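Local coordinates for aldehyde dehydrogenase 12 (Zea mays, PDB 6D97), which catalyses the NAD+-dependent oxidation of L-glutamate gamma-semialdehyde to glutamate, the last step of proline catabolism in plants, at residues A75-T80 against D249-D254; L334-N339 against Q438-Y443; L462-V467 against G484-G489. One frame throughout, in Å; residues are numbered along the deposited sequence.

How the interactions relate
All three contacts are largely buried, but they hold different parts of the fold. Interaction 1 fixes a loop against the edge of the parallel NAD-binding sheet, through one direct backbone hydrogen bond and a water bridge. Interactions 2 and 3 lie on the opposite side of the chain's centre, their own centres about 16 Å apart, and both are parallel strand pairs of a single mixed sheet, each laced by five backbone hydrogen bonds. Interaction 2 adds aromatic and thioether packing to its ladder and reaches an exposed, charged fringe; interaction 3 is wholly buried, pairs small residues and threonines with one tyrosine ring and an isoleucine, and borders the second subunit.

Interaction 1 of 3, residues A75-T80 against D249-D254; sequences AEVQGT and DFINSD
A buried contact, built round a backbone hydrogen bond between Val77 and Asn252, pins the loop after strand 70-74 to the residues around the end of strand 249-251 at the edge of the NAD-binding sheet. Val77 N donates to Asn252 O over 2.8 Å; the bond is nearly straight (167° at the hydrogen) and arrives in the plane of the carbonyl. Glu76 CA leans on Asn252 O as well, at 3.2 Å, in a CA-H...O contact, and so one acceptor holds two consecutive loop residues. Val77 has CG1 anti to its backbone nitrogen (chi1 174°), which leaves CG2 on the nitrogen's side to meet Ile251 CG1 at 4.2 Å. The contact continues with Ser253 CB against Val77 O, 3.6 Å away. Glu76 lies extended beyond CG alongside the backbone of Ser253: its CG comes within 3.9 Å of Ser253 CA and its OE2 within 3.8 Å of Ser253 C, in van der Waals contact, while the carboxylate finds its hydrogen bond at Ser225 OG. A water extends the pairing by one step, donating to Val77 O at 2.6 Å and accepting from Asp254 N at 3.1 Å. Asp254 is the N-cap of helix 255-265, its OD1 taking the amide of Val257, so this water ties the loop to the start of a helix beside the bound dinucleotide. Strand 43-49 closes the junction with Asn47, whose side-chain amide bonds both Ala75 O and Asn252 N, while on the sheet side Ile251 packs on strand 218-223, where the NAD-binding Lys222 also bonds Ser253 O, and Phe250 packs against helix 229-240.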
loop_
_atom_site.group_PDB
_atom_site.type_symbol
_atom_site.label_atom_id
_atom_site.label_comp_id
_atom_site.label_asym_id
_atom_site.label_seq_id
_atom_site.Cartn_x
_atom_site.Cartn_y
_atom_site.Cartn_z
ATOM N N ALA A 75 27.284 -22.008 28.388
ATOM C CA ALA A 75 27.023 -23.428 28.150
ATOM C C ALA A 75 27.048 -23.709 26.647
ATOM O O ALA A 75 26.025 -23.938 25.999
ATOM C CB ALA A 75 25.695 -23.836 28.770
ATOM N N GLU A 76 28.257 -23.703 26.093
ATOM C CA GLU A 76 28.406 -23.862 24.653
ATOM C C GLU A 76 28.156 -25.312 24.252
ATOM O O GLU A 76 28.793 -26.233 24.773
ATOM C CB GLU A 76 29.787 -23.392 24.203
ATOM C CG GLU A 76 29.851 -21.876 24.032
ATOM C CD GLU A 76 31.113 -21.406 23.343
ATOM O OE1 GLU A 76 32.093 -22.178 23.309
ATOM O OE2 GLU A 76 31.122 -20.269 22.825
ATOM N N VAL A 77 27.217 -25.502 23.331
ATOM C CA VAL A 77 26.851 -26.824 22.839
ATOM C C VAL A 77 27.898 -27.298 21.842
ATOM O O VAL A 77 28.392 -26.519 21.018
ATOM C CB VAL A 77 25.449 -26.783 22.200
ATOM C CG1 VAL A 77 25.105 -28.112 21.543
ATOM C CG2 VAL A 77 24.408 -26.410 23.241
ATOM N N GLN A 78 28.242 -28.579 21.914
ATOM C CA GLN A 78 29.210 -29.167 21.004
ATOM C C GLN A 78 28.492 -29.823 19.827
ATOM O O GLN A 78 27.268 -29.967 19.812
ATOM C CB GLN A 78 30.101 -30.164 21.746
ATOM C CG GLN A 78 31.110 -29.497 22.677
ATOM C CD GLN A 78 31.422 -30.338 23.903
ATOM O OE1 GLN A 78 32.080 -31.376 23.808
ATOM N NE2 GLN A 78 30.939 -29.898 25.062
ATOM N N GLY A 79 29.278 -30.208 18.819
ATOM C CA GLY A 79 28.696 -30.654 17.565
ATOM C C GLY A 79 27.857 -31.910 17.689
ATOM O O GLY A 79 26.986 -32.163 16.852
ATOM N N THR A 80 28.103 -32.713 18.725
ATOM C CA THR A 80 27.363 -33.949 18.937
ATOM C C THR A 80 26.343 -33.839 20.065
ATOM O O THR A 80 25.908 -34.866 20.595
ATOM C CB THR A 80 28.321 -35.109 19.209
ATOM O OG1 THR A 80 29.333 -34.699 20.139
ATOM C CG2 THR A 80 28.969 -35.581 17.912
ATOM N N ASP A 249 13.978 -21.359 20.562
ATOM C CA ASP A 249 15.123 -21.969 21.216
ATOM C C ASP A 249 16.288 -20.988 21.229
ATOM O O ASP A 249 16.373 -20.080 20.400
ATOM C CB ASP A 249 15.544 -23.264 20.516
ATOM C CG ASP A 249 14.460 -24.313 20.547
ATOM O OD1 ASP A 249 13.919 -24.584 21.638
ATOM O OD2 ASP A 249 14.139 -24.858 19.475
ATOM N N PHE A 250 17.202 -21.206 22.172
ATOM C CA PHE A 250 18.356 -20.337 22.380
ATOM C C PHE A 250 19.588 -21.221 22.498
ATOM O O PHE A 250 19.680 -22.026 23.429
ATOM C CB PHE A 250 18.153 -19.493 23.644
ATOM C CG PHE A 250 19.203 -18.445 23.872
ATOM C CD1 PHE A 250 19.461 -17.471 22.919
ATOM C CD2 PHE A 250 19.902 -18.411 25.069
ATOM C CE1 PHE A 250 20.418 -16.495 23.147
ATOM C CE2 PHE A 250 20.858 -17.443 25.307
ATOM C CZ PHE A 250 21.118 -16.481 24.347
ATOM N N ILE A 251 20.521 -21.098 21.557
ATOM C CA ILE A 251 21.707 -21.947 21.529
ATOM C C ILE A 251 22.949 -21.074 21.659
ATOM O O ILE A 251 23.038 -20.005 21.042
ATOM C CB ILE A 251 21.768 -22.814 20.254
ATOM C CG1 ILE A 251 22.999 -23.727 20.293
ATOM C CG2 ILE A 251 21.776 -21.953 18.999
ATOM C CD1 ILE A 251 22.984 -24.842 19.261
ATOM N N ASN A 252 23.892 -21.518 22.483
ATOM C CA ASN A 252 25.212 -20.913 22.584
ATOM C C ASN A 252 26.233 -21.913 22.057
ATOM O O ASN A 252 26.215 -23.085 22.449
ATOM C CB ASN A 252 25.544 -20.526 24.028
ATOM C CG ASN A 252 24.548 -19.546 24.627
ATOM O OD1 ASN A 252 24.735 -18.333 24.557
ATOM N ND2 ASN A 252 23.504 -20.074 25.253
ATOM N N SER A 253 27.105 -21.458 21.164
ATOM C CA SER A 253 28.106 -22.335 20.567
ATOM C C SER A 253 29.105 -21.477 19.810
ATOM O O SER A 253 28.892 -20.280 19.599
ATOM C CB SER A 253 27.474 -23.368 19.628
ATOM O OG SER A 253 26.966 -22.749 18.457
ATOM N N ASP A 254 30.206 -22.105 19.408
ATOM C CA ASP A 254 31.086 -21.464 18.452
ATOM C C ASP A 254 30.456 -21.525 17.063
ATOM O O ASP A 254 29.439 -22.191 16.841
ATOM C CB ASP A 254 32.477 -22.106 18.456
ATOM C CG ASP A 254 32.452 -23.603 18.168
ATOM O OD1 ASP A 254 31.701 -24.055 17.279
ATOM O OD2 ASP A 254 33.225 -24.335 18.820
HETATM O O HOH W 1 30.373 -24.957 20.601
#

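Interaction 2 of 3, residues L334-N339 against Q438-Y443; sequences LFMHKN and QVVTEY
His337 and Tyr443 stand paired on one face of the sheet in an offset edge-to-face stack, the imidazole edge turned to the phenol face with the planes at 72° and the centroids 5.0 Å apart. The touching edge is His337 CD2, which comes to 3.4 Å from Tyr443 CE2. Tyr443 places CG between its backbone nitrogen and carbonyl carbon (chi1 74°), which swings the ring over the neighbouring strand; there His337 CA lies over the ring face in a CH-pi contact, 3.9 Å from the centroid. Both ends of the pair are anchored: Tyr443 OH bonds Leu302 O, and His337 ND1 accepts from Asn339 N, the backbone amide, at 3.1 Å exactly in the ring plane, which should fix the ring's rotation. Along the same face Phe335 and Thr441 slant across one another, with Phe335 CD1 3.5 Å from Thr441 CG2. On the other face Met336 SD rests on Val440 CG1 at 3.7 Å, and helix 345-354 packs on Met336 and Leu334. At the exposed end Lys338 meets Glu442 through its aliphatic part, CG to OE2 3.7 Å, while the charges stay apart without a salt bridge. Between the strands five backbone bonds alternate, from Leu334 N to Val439 O through to Lys338 N to Tyr443 O, with a twist of 32° between the strand directions. In-register parallel strands with helices packed against them are characteristic of an alpha/beta sheet, consistent here with the catalytic domain of aldehyde dehydrogenases.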
loop_
_atom_site.group_PDB
_atom_site.type_symbol
_atom_site.label_atom_id
_atom_site.label_comp_id
_atom_site.label_asym_id
_atom_site.label_seq_id
_atom_site.Cartn_x
_atom_site.Cartn_y
_atom_site.Cartn_z
ATOM N N LEU A 334 36.102 9.301 4.905
ATOM C CA LEU A 334 35.543 10.642 4.795
ATOM C C LEU A 334 36.110 11.303 3.547
ATOM O O LEU A 334 37.320 11.539 3.466
ATOM C CB LEU A 334 35.866 11.472 6.044
ATOM C CG LEU A 334 35.307 12.893 6.151
ATOM C CD1 LEU A 334 33.795 12.853 6.215
ATOM C CD2 LEU A 334 35.863 13.602 7.372
ATOM N N PHE A 335 35.244 11.587 2.571
ATOM C CA PHE A 335 35.616 12.327 1.365
ATOM C C PHE A 335 35.328 13.804 1.619
ATOM O O PHE A 335 34.175 14.239 1.570
ATOM C CB PHE A 335 34.846 11.824 0.144
ATOM C CG PHE A 335 35.069 10.368 -0.170
ATOM C CD1 PHE A 335 36.114 9.970 -0.989
ATOM C CD2 PHE A 335 34.212 9.399 0.328
ATOM C CE1 PHE A 335 36.314 8.632 -1.288
ATOM C CE2 PHE A 335 34.403 8.062 0.031
ATOM C CZ PHE A 335 35.455 7.677 -0.778
ATOM N N MET A 336 36.378 14.581 1.881
ATOM C CA MET A 336 36.241 16.002 2.183
ATOM C C MET A 336 36.347 16.826 0.904
ATOM O O MET A 336 37.375 16.788 0.219
ATOM C CB MET A 336 37.314 16.460 3.171
ATOM C CG MET A 336 37.223 15.877 4.567
ATOM S SD MET A 336 38.496 16.612 5.605
ATOM C CE MET A 336 38.160 18.348 5.312
ATOM N N HIS A 337 35.297 17.586 0.591
ATOM C CA HIS A 337 35.405 18.576 -0.472
ATOM C C HIS A 337 36.435 19.628 -0.082
ATOM O O HIS A 337 36.538 20.014 1.086
ATOM C CB HIS A 337 34.051 19.236 -0.743
ATOM C CG HIS A 337 34.007 20.023 -2.018
ATOM N ND1 HIS A 337 34.716 21.191 -2.201
ATOM C CD2 HIS A 337 33.337 19.807 -3.175
ATOM C CE1 HIS A 337 34.488 21.659 -3.415
ATOM N NE2 HIS A 337 33.655 20.838 -4.028
ATOM N N LYS A 338 37.206 20.091 -1.071
ATOM C CA LYS A 338 38.313 21.006 -0.796
ATOM C C LYS A 338 37.858 22.249 -0.042
ATOM O O LYS A 338 38.630 22.820 0.737
ATOM C CB LYS A 338 38.996 21.400 -2.108
ATOM C CG LYS A 338 40.368 22.035 -1.942
ATOM C CD LYS A 338 40.987 22.364 -3.295
ATOM C CE LYS A 338 42.374 22.968 -3.143
ATOM N NZ LYS A 338 42.354 24.246 -2.378
ATOM N N ASN A 339 36.604 22.670 -0.244
ATOM C CA ASN A 339 36.088 23.844 0.452
ATOM C C ASN A 339 36.122 23.668 1.964
ATOM O O ASN A 339 36.201 24.656 2.702
ATOM C CB ASN A 339 34.664 24.150 -0.007
ATOM C CG ASN A 339 34.587 24.487 -1.480
ATOM O OD1 ASN A 339 35.609 24.679 -2.138
ATOM N ND2 ASN A 339 33.372 24.565 -2.007
ATOM N N GLN A 438 39.523 5.510 10.871
ATOM C CA GLN A 438 38.917 5.962 9.631
ATOM C C GLN A 438 39.999 6.513 8.711
ATOM O O GLN A 438 41.071 6.935 9.156
ATOM C CB GLN A 438 37.859 7.053 9.872
ATOM C CG GLN A 438 38.385 8.287 10.588
ATOM C CD GLN A 438 37.380 9.410 10.599
ATOM O OE1 GLN A 438 36.647 9.615 9.636
ATOM N NE2 GLN A 438 37.366 10.165 11.668
ATOM N N VAL A 439 39.690 6.539 7.418
ATOM C CA VAL A 439 40.527 7.181 6.415
ATOM C C VAL A 439 39.852 8.484 6.003
ATOM O O VAL A 439 38.631 8.533 5.808
ATOM C CB VAL A 439 40.770 6.265 5.202
ATOM C CG1 VAL A 439 41.574 6.978 4.123
ATOM C CG2 VAL A 439 41.470 4.986 5.648
ATOM N N VAL A 440 40.641 9.550 5.900
ATOM C CA VAL A 440 40.168 10.844 5.429
ATOM C C VAL A 440 40.877 11.150 4.114
ATOM O O VAL A 440 42.069 10.849 3.943
ATOM C CB VAL A 440 40.422 11.955 6.462
ATOM C CG1 VAL A 440 40.012 13.306 5.927
ATOM C CG2 VAL A 440 39.686 11.640 7.754
ATOM N N THR A 441 40.137 11.726 3.168
ATOM C CA THR A 441 40.712 12.157 1.906
ATOM C C THR A 441 40.018 13.436 1.457
ATOM O O THR A 441 39.019 13.880 2.036
ATOM C CB THR A 441 40.591 11.070 0.833
ATOM O OG1 THR A 441 41.499 11.367 -0.234
ATOM C CG2 THR A 441 39.182 10.993 0.286
ATOM N N GLU A 442 40.580 14.042 0.417
ATOM C CA GLU A 442 40.104 15.317 -0.098
ATOM C C GLU A 442 39.860 15.212 -1.594
ATOM O O GLU A 442 40.615 14.550 -2.314
ATOM C CB GLU A 442 41.106 16.441 0.191
ATOM C CG GLU A 442 40.609 17.815 -0.221
ATOM C CD GLU A 442 41.706 18.858 -0.220
ATOM O OE1 GLU A 442 41.914 19.503 0.829
ATOM O OE2 GLU A 442 42.366 19.026 -1.269
ATOM N N TYR A 443 38.796 15.866 -2.055
ATOM C CA TYR A 443 38.498 15.975 -3.474
ATOM C C TYR A 443 38.153 17.417 -3.812
ATOM O O TYR A 443 37.513 18.116 -3.019
ATOM C CB TYR A 443 37.351 15.034 -3.892
ATOM C CG TYR A 443 35.955 15.445 -3.462
ATOM C CD1 TYR A 443 35.457 15.091 -2.211
ATOM C CD2 TYR A 443 35.119 16.145 -4.331
ATOM C CE1 TYR A 443 34.176 15.447 -1.825
ATOM C CE2 TYR A 443 33.840 16.505 -3.954
ATOM C CZ TYR A 443 33.375 16.154 -2.700
ATOM O OH TYR A 443 32.105 16.513 -2.321
#

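Interaction 3 of 3, residues L462-V467 against G484-G489; sequences LTAAIV and GTTYAG
The phenol ring of Tyr487 meets the neighbouring strand at its edge rather than over a face: Ala464 O lies in the ring plane, 3.7 Å from Tyr487 CD1. That carbonyl also accepts Tyr487 N at 2.8 Å, and the ring reaches it because CG sits beside the backbone nitrogen (chi1 -58°). Arg493 and Ala497 of the same chain, and Ile531 of the second subunit, also pack on Tyr487. On the same side of the sheet Thr463 and Thr485 lie next to each other pointing the same way, Thr463 CG2 against Thr485 CB at 4.0 Å. On the side of Ala464, Ile466 and Thr486, the Ile466 side chain runs obliquely to Thr486, with Ile466 CD1 3.9 Å from Thr486 CG2, and Ala464 CB lies against Thr486 OG1. Five backbone bonds bind strands 463-467 and 485-488, which run parallel within 12°. The ladder is uneven: Ala464 N to Thr485 O stretches to 3.2 Å, whereas Ile466 N to Tyr487 O is 2.8 Å. It closes with Gly489 N on Ile466 O at 3.0 Å, at backbone angles that suit glycine. The two strands form a beta-alpha-beta unit with helix 471-479, on which Ile466 packs. Main-chain bonding thus carries the polar load across this fully buried contact, while side chains meet by van der Waals contact: Thr485 OG1 bonds Gly504 O, the bonds of Thr463 OG1 are weak, and Thr486 OG1 bonds Asn483 O. The backbone ladder carries the sheet into the second subunit, and the Thr486 hydroxyl adds a side-chain bond to Arg528 there.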
loop_
_atom_site.group_PDB
_atom_site.type_symbol
_atom_site.label_atom_id
_atom_site.label_comp_id
_atom_site.label_asym_id
_atom_site.label_seq_id
_atom_site.Cartn_x
_atom_site.Cartn_y
_atom_site.Cartn_z
ATOM N N LEU A 462 26.240 -0.580 2.802
ATOM C CA LEU A 462 25.399 -0.535 3.988
ATOM C C LEU A 462 24.929 0.890 4.253
ATOM O O LEU A 462 23.877 1.299 3.754
ATOM C CB LEU A 462 26.154 -1.100 5.195
ATOM C CG LEU A 462 25.348 -1.403 6.458
ATOM C CD1 LEU A 462 23.979 -1.964 6.118
ATOM C CD2 LEU A 462 26.108 -2.389 7.320
ATOM N N THR A 463 25.691 1.657 5.027
ATOM C CA THR A 463 25.315 3.029 5.329
ATOM C C THR A 463 26.236 4.010 4.619
ATOM O O THR A 463 27.319 3.661 4.141
ATOM C CB THR A 463 25.329 3.301 6.836
ATOM O OG1 THR A 463 26.667 3.197 7.335
ATOM C CG2 THR A 463 24.449 2.305 7.557
ATOM N N ALA A 464 25.770 5.252 4.546
ATOM C CA ALA A 464 26.466 6.323 3.850
ATOM C C ALA A 464 25.827 7.641 4.254
ATOM O O ALA A 464 24.664 7.685 4.665
ATOM C CB ALA A 464 26.411 6.145 2.332
ATOM N N ALA A 465 26.603 8.713 4.128
ATOM C CA ALA A 465 26.141 10.051 4.461
ATOM C C ALA A 465 26.650 11.040 3.427
ATOM O O ALA A 465 27.816 10.989 3.023
ATOM C CB ALA A 465 26.604 10.479 5.859
ATOM N N ILE A 466 25.767 11.940 3.006
ATOM C CA ILE A 466 26.096 12.999 2.061
ATOM C C ILE A 466 25.799 14.308 2.778
ATOM O O ILE A 466 24.636 14.717 2.897
ATOM C CB ILE A 466 25.307 12.883 0.754
ATOM C CG1 ILE A 466 25.301 11.431 0.269
ATOM C CG2 ILE A 466 25.911 13.798 -0.306
ATOM C CD1 ILE A 466 24.198 11.127 -0.698
ATOM N N VAL A 467 26.846 14.965 3.271
ATOM C CA VAL A 467 26.699 16.167 4.090
ATOM C C VAL A 467 26.685 17.356 3.134
ATOM O O VAL A 467 27.723 17.895 2.750
ATOM C CB VAL A 467 27.796 16.277 5.144
ATOM C CG1 VAL A 467 27.588 17.525 5.986
ATOM C CG2 VAL A 467 27.813 15.027 6.017
ATOM N N GLY A 484 22.402 0.965 1.241
ATOM C CA GLY A 484 21.006 0.697 1.559
ATOM C C GLY A 484 20.420 1.616 2.610
ATOM O O GLY A 484 19.197 1.712 2.745
ATOM N N THR A 485 21.273 2.291 3.376
ATOM C CA THR A 485 20.819 3.218 4.415
ATOM C C THR A 485 21.662 4.484 4.293
ATOM O O THR A 485 22.675 4.644 4.981
ATOM C CB THR A 485 20.920 2.611 5.802
ATOM O OG1 THR A 485 20.387 1.281 5.785
ATOM C CG2 THR A 485 20.124 3.452 6.777
ATOM N N THR A 486 21.223 5.389 3.427
ATOM C CA THR A 486 21.966 6.594 3.098
ATOM C C THR A 486 21.257 7.811 3.675
ATOM O O THR A 486 20.054 7.994 3.464
ATOM C CB THR A 486 22.114 6.740 1.584
ATOM O OG1 THR A 486 22.800 5.595 1.062
ATOM C CG2 THR A 486 22.903 7.994 1.253
ATOM N N TYR A 487 22.007 8.639 4.396
ATOM C CA TYR A 487 21.500 9.882 4.960
ATOM C C TYR A 487 22.006 11.054 4.129
ATOM O O TYR A 487 23.162 11.065 3.694
ATOM C CB TYR A 487 21.931 10.045 6.419
ATOM C CG TYR A 487 21.490 8.927 7.345
ATOM C CD1 TYR A 487 22.117 7.687 7.320
ATOM C CD2 TYR A 487 20.460 9.121 8.259
ATOM C CE1 TYR A 487 21.730 6.669 8.168
ATOM C CE2 TYR A 487 20.060 8.105 9.107
ATOM C CZ TYR A 487 20.698 6.882 9.056
ATOM O OH TYR A 487 20.305 5.873 9.906
ATOM N N ALA A 488 21.140 12.042 3.908
ATOM C CA ALA A 488 21.454 13.162 3.029
ATOM C C ALA A 488 20.961 14.456 3.656
ATOM O O ALA A 488 19.801 14.550 4.063
ATOM C CB ALA A 488 20.825 12.975 1.643
ATOM N N GLY A 489 21.836 15.454 3.708
ATOM C CA GLY A 489 21.522 16.711 4.353
ATOM C C GLY A 489 22.709 17.177 5.163
ATOM O O GLY A 489 23.655 16.409 5.360
#